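Local coordinates for secretion protein Snm4 (Mycobacterium xenopi, PDB 7B7J), which is the EccD5 component of the mycobacterial ESX-5 type VII secretion pore complex and probably takes part in protein export, represented here by its cytosolic ubiquitin-like domain, at residues A[76-81]-A[99-104]. Sequence-based numbering, arbitrary orientation.
Sequences CLVDGT and RLWLKF
Cys76 and Trp101 form an antiparallel hydrogen-bonded pair, and their reciprocal backbone bonds mark the last paired residue of strand 70-76 before the chain turns away. Cys76 N gives to Trp101 O, while Trp101 N returns a bond to Cys76 O at 2.9 Å, nearly straight at 172° and in the carbonyl plane. Cys76 O also receives a CA-H...O contact from Leu100 CA at 3.4 Å, and the edge of the Trp101 ring, in its plane, meets the same oxygen. Two residues beyond the pair, a water continues the link, accepting from Val78 N and donating to Arg99 O. A second water takes a hydrogen bond from Lys103 NZ, a weak one, and gives one to Gly80 O.

Apolar contacts follow the departing chain. With CG anti to its carbonyl carbon (chi1 -78°), Trp101 lays its six-membered ring alongside Val78, whose CG2 comes obliquely to within 3.6 Å of Trp101 CH2. Leu77 and Leu100 run side by side and meet through their CD2 methyls, 4.0 Å apart; Leu100 also reaches Leu75 and Leu83. On the side of the sheet shared with Trp101, Cys76 SG rests at 4.0 Å from Lys103 CD.

The turn itself is a type I beta turn from Leu77 to Gly80, closed by Gly80 N to Leu77 O. Asp79 OD1 accepts from Thr81 N, which makes an Asx turn, and also from Thr81 OG1; both donors come from the same side, above the carboxylate plane. Strand 99-107 meanwhile bonds to strand 20-27 on its other flank, giving the 2-1-4-3 mixed sheet of the ubiquitin-like beta-grasp fold.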
loop_
_atom_site.group_PDB
_atom_site.type_symbol
_atom_site.label_atom_id
_atom_site.label_comp_id
_atom_site.label_asym_id
_atom_site.label_seq_id
_atom_site.Cartn_x
_atom_site.Cartn_y
_atom_site.Cartn_z
ATOM N N CYS A 76 2.868 -1.732 5.053
ATOM C CA CYS A 76 3.896 -1.976 6.120
ATOM C C CYS A 76 5.108 -0.971 6.000
ATOM O O CYS A 76 5.553 -0.602 4.941
ATOM C CB CYS A 76 4.462 -3.413 6.097
ATOM S SG CYS A 76 3.150 -4.591 6.440
ATOM N N LEU A 77 5.706 -0.593 7.192
ATOM C CA LEU A 77 6.973 0.181 7.338
ATOM C C LEU A 77 8.061 -0.815 6.930
ATOM O O LEU A 77 7.785 -2.008 6.832
ATOM C CB LEU A 77 7.144 0.692 8.785
ATOM C CG LEU A 77 6.018 1.614 9.233
ATOM C CD1 LEU A 77 6.339 2.019 10.702
ATOM C CD2 LEU A 77 5.829 2.807 8.322
ATOM N N VAL A 78 9.313 -0.313 6.880
ATOM C CA VAL A 78 10.498 -1.123 6.439
ATOM C C VAL A 78 10.713 -2.327 7.314
ATOM O O VAL A 78 11.403 -3.310 7.022
ATOM C CB VAL A 78 11.703 -0.170 6.296
ATOM C CG1 VAL A 78 12.182 0.362 7.686
ATOM C CG2 VAL A 78 12.722 -0.854 5.522
ATOM N N ASP A 79 10.386 -2.225 8.605
ATOM C CA ASP A 79 10.515 -3.275 9.656
ATOM C C ASP A 79 9.297 -4.204 9.749
ATOM O O ASP A 79 9.352 -5.021 10.652
ATOM C CB ASP A 79 10.676 -2.700 11.061
ATOM C CG ASP A 79 9.519 -1.847 11.524
ATOM O OD1 ASP A 79 8.532 -1.693 10.864
ATOM O OD2 ASP A 79 9.607 -1.469 12.712
ATOM N N GLY A 80 8.391 -4.119 8.798
ATOM C CA GLY A 80 7.340 -5.141 8.758
ATOM C C GLY A 80 6.089 -4.607 9.448
ATOM O O GLY A 80 4.976 -5.362 9.511
ATOM N N THR A 81 6.233 -3.559 10.320
ATOM C CA THR A 81 5.097 -2.948 11.060
ATOM C C THR A 81 3.971 -2.517 10.162
ATOM O O THR A 81 4.080 -1.668 9.303
ATOM C CB THR A 81 5.511 -1.781 11.997
ATOM O OG1 THR A 81 6.543 -2.286 12.762
ATOM C CG2 THR A 81 4.400 -1.202 12.886
ATOM N N ARG A 99 8.041 5.707 2.340
ATOM C CA ARG A 99 7.961 4.533 1.545
ATOM C C ARG A 99 7.255 3.426 2.426
ATOM O O ARG A 99 7.595 3.267 3.640
ATOM C CB ARG A 99 9.352 3.994 1.174
ATOM C CG ARG A 99 9.385 2.836 0.270
ATOM C CD ARG A 99 10.788 2.587 -0.178
ATOM N NE ARG A 99 11.243 3.645 -1.188
ATOM C CZ ARG A 99 11.947 4.705 -0.932
ATOM N NH1 ARG A 99 12.657 4.722 0.168
ATOM N NH2 ARG A 99 12.050 5.625 -1.881
ATOM N N LEU A 100 6.337 2.724 1.773
ATOM C CA LEU A 100 5.489 1.642 2.374
ATOM C C LEU A 100 5.558 0.393 1.507
ATOM O O LEU A 100 5.684 0.519 0.306
ATOM C CB LEU A 100 4.048 2.131 2.457
ATOM C CG LEU A 100 3.727 3.361 3.270
ATOM C CD1 LEU A 100 2.231 3.653 3.133
ATOM C CD2 LEU A 100 4.239 3.146 4.701
ATOM N N TRP A 101 5.515 -0.785 2.095
ATOM C CA TRP A 101 5.518 -2.054 1.414
ATOM C C TRP A 101 4.104 -2.653 1.472
ATOM O O TRP A 101 3.528 -2.754 2.455
ATOM C CB TRP A 101 6.552 -2.969 2.026
ATOM C CG TRP A 101 7.988 -2.685 1.591
ATOM C CD1 TRP A 101 8.753 -3.529 0.839
ATOM C CD2 TRP A 101 8.893 -1.626 2.048
ATOM N NE1 TRP A 101 10.012 -3.041 0.639
ATOM C CE2 TRP A 101 10.156 -1.860 1.372
ATOM C CE3 TRP A 101 8.720 -0.534 2.954
ATOM C CZ2 TRP A 101 11.283 -1.014 1.607
ATOM C CZ3 TRP A 101 9.801 0.324 3.111
ATOM C CH2 TRP A 101 10.998 0.052 2.470
ATOM N N LEU A 102 3.605 -2.962 0.305
ATOM C CA LEU A 102 2.270 -3.585 0.241
ATOM C C LEU A 102 2.469 -5.062 0.367
ATOM O O LEU A 102 3.184 -5.694 -0.500
ATOM C CB LEU A 102 1.645 -3.149 -1.083
ATOM C CG LEU A 102 0.234 -3.694 -1.341
ATOM C CD1 LEU A 102 -0.790 -3.282 -0.281
ATOM C CD2 LEU A 102 -0.158 -3.178 -2.751
ATOM N N LYS A 103 1.921 -5.737 1.409
ATOM C CA LYS A 103 2.319 -7.080 1.721
ATOM C C LYS A 103 0.991 -7.853 2.031
ATOM O O LYS A 103 0.080 -7.297 2.550
ATOM C CB LYS A 103 3.188 -7.087 3.015
ATOM C CG LYS A 103 4.574 -6.513 2.882
ATOM C CD LYS A 103 5.478 -6.626 3.967
ATOM C CE LYS A 103 6.241 -7.940 3.873
ATOM N NZ LYS A 103 6.702 -8.371 5.223
ATOM N N PHE A 104 1.001 -9.123 1.806
ATOM C CA PHE A 104 -0.144 -10.028 2.051
ATOM C C PHE A 104 0.221 -10.907 3.215
ATOM O O PHE A 104 1.210 -11.551 3.209
ATOM C CB PHE A 104 -0.517 -10.869 0.837
ATOM C CG PHE A 104 -1.760 -11.710 0.959
ATOM C CD1 PHE A 104 -3.035 -11.170 1.076
ATOM C CD2 PHE A 104 -1.668 -13.063 1.177
ATOM C CE1 PHE A 104 -4.192 -11.889 1.263
ATOM C CE2 PHE A 104 -2.822 -13.821 1.368
ATOM C CZ PHE A 104 -4.098 -13.244 1.443
HETATM O O HOH W 1 8.891 2.434 6.270
HETATM O O HOH W 2 5.220 -7.708 8.158
#